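Local coordinates for protein MOSUB1, transcription cofactor (Magnaporthe oryzae, PDB 4AGH) that binds single-stranded DNA and probably acts as a transcriptional coactivator, at residues A[49-52]-A[56-59]. Residues are numbered along the deposited sequence; the frame is centred on the assembly and turned at random.
Sequences WEIS and RVGI
W49 and V57 form an antiparallel hydrogen-bonded pair, each clasping the other's backbone: W49 N reaches V57 O at 2.8 Å, and V57 N returns the same 2.8 Å to W49 O. R56 CA adds a CA-H...O contact to W49 O. Side chains pack closely on the face shared by W49 and V57. With CG anti to its own carbonyl carbon (chi1 -66°), the W49 indole lies along the neighbouring strand, and its six-membered ring brings CE3 edge-on to V57 O at 3.3 Å, the oxygen lying in the ring plane. Farther round the same edge, W49 CZ3 meets I59 CD1 at 4.1 Å. I51, where the chain leaves its strand, turns both branches to V57: I51 CG2 and CD1 converge on V57 CG2, the former at 3.9 Å. Between the two segments the E50 and R56 face is looser, and E50 is exposed to solvent. E50 CA and R56 CA lie 4.5 Å apart in a non-hydrogen-bonded pair, but E50 OE2 stays 5.8 Å from R56 NE; E50 OE2 is hydrogen-bonded to Q40 NE2, while the extended arginine makes cation-pi contacts with F48 and Y73. Strands 47-50 and 55-62 form a hairpin of the curved antiparallel PC4-family sheet; V57 also packs on I68 and I70 of strand 65-76, and helix 91-110 of the second subunit covers this face, its A103 on W49 and its F97 on V57.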
loop_
_atom_site.group_PDB
_atom_site.type_symbol
_atom_site.label_atom_id
_atom_site.label_comp_id
_atom_site.label_asym_id
_atom_site.label_seq_id
_atom_site.Cartn_x
_atom_site.Cartn_y
_atom_site.Cartn_z
ATOM N N TRP A 49 -6.945 6.034 -8.156
ATOM C CA TRP A 49 -7.601 6.785 -7.098
ATOM C C TRP A 49 -6.522 7.615 -6.406
ATOM O O TRP A 49 -5.413 7.133 -6.189
ATOM C CB TRP A 49 -8.241 5.827 -6.085
ATOM C CG TRP A 49 -9.377 5.027 -6.657
ATOM C CD1 TRP A 49 -10.709 5.299 -6.541
ATOM C CD2 TRP A 49 -9.276 3.830 -7.449
ATOM N NE1 TRP A 49 -11.446 4.346 -7.211
ATOM C CE2 TRP A 49 -10.592 3.436 -7.769
ATOM C CE3 TRP A 49 -8.203 3.057 -7.905
ATOM C CZ2 TRP A 49 -10.860 2.295 -8.537
ATOM C CZ3 TRP A 49 -8.473 1.929 -8.665
ATOM C CH2 TRP A 49 -9.792 1.560 -8.974
ATOM N N GLU A 50 -6.821 8.871 -6.099
ATOM C CA GLU A 50 -5.847 9.694 -5.392
ATOM C C GLU A 50 -5.956 9.481 -3.885
ATOM O O GLU A 50 -7.059 9.483 -3.331
ATOM C CB GLU A 50 -6.053 11.181 -5.722
ATOM C CG GLU A 50 -5.947 11.487 -7.201
ATOM C CD GLU A 50 -6.139 12.964 -7.516
ATOM O OE1 GLU A 50 -6.118 13.795 -6.581
ATOM O OE2 GLU A 50 -6.315 13.293 -8.705
ATOM N N ILE A 51 -4.814 9.314 -3.225
ATOM C CA ILE A 51 -4.800 9.207 -1.771
ATOM C C ILE A 51 -4.101 10.394 -1.115
ATOM O O ILE A 51 -4.039 10.489 0.112
ATOM C CB ILE A 51 -4.213 7.850 -1.295
ATOM C CG1 ILE A 51 -2.750 7.702 -1.707
ATOM C CG2 ILE A 51 -5.077 6.698 -1.820
ATOM C CD1 ILE A 51 -2.050 6.478 -1.045
ATOM N N SER A 52 -3.595 11.302 -1.950
ATOM C CA SER A 52 -3.137 12.620 -1.513
ATOM C C SER A 52 -2.887 13.434 -2.773
ATOM O O SER A 52 -3.215 12.987 -3.864
ATOM C CB SER A 52 -1.860 12.520 -0.677
ATOM O OG SER A 52 -0.757 12.152 -1.482
ATOM N N ARG A 56 -1.009 8.027 -5.526
ATOM C CA ARG A 56 -2.104 7.350 -6.205
ATOM C C ARG A 56 -2.103 5.886 -5.853
ATOM O O ARG A 56 -1.047 5.306 -5.577
ATOM C CB ARG A 56 -1.904 7.444 -7.720
ATOM C CG ARG A 56 -1.886 8.863 -8.268
ATOM C CD ARG A 56 -1.671 8.846 -9.783
ATOM N NE ARG A 56 -1.707 10.201 -10.335
ATOM C CZ ARG A 56 -1.760 10.482 -11.632
ATOM N NH1 ARG A 56 -1.776 9.506 -12.528
ATOM N NH2 ARG A 56 -1.794 11.747 -12.033
ATOM N N VAL A 57 -3.286 5.276 -5.893
ATOM C CA VAL A 57 -3.361 3.822 -5.980
ATOM C C VAL A 57 -4.053 3.506 -7.308
ATOM O O VAL A 57 -5.110 4.048 -7.602
ATOM C CB VAL A 57 -4.121 3.194 -4.807
ATOM C CG1 VAL A 57 -4.135 1.675 -4.956
ATOM C CG2 VAL A 57 -3.454 3.577 -3.500
ATOM N N GLY A 58 -3.437 2.663 -8.120
ATOM C CA GLY A 58 -4.002 2.369 -9.423
ATOM C C GLY A 58 -3.865 0.899 -9.714
ATOM O O GLY A 58 -3.214 0.181 -8.966
ATOM N N ILE A 59 -4.495 0.446 -10.791
ATOM C CA ILE A 59 -4.367 -0.943 -11.204
ATOM C C ILE A 59 -3.841 -0.991 -12.624
ATOM O O ILE A 59 -4.424 -0.377 -13.527
ATOM C CB ILE A 59 -5.724 -1.667 -11.150
ATOM C CG1 ILE A 59 -6.262 -1.662 -9.715
ATOM C CG2 ILE A 59 -5.583 -3.095 -11.642
ATOM C CD1 ILE A 59 -7.728 -2.029 -9.630
#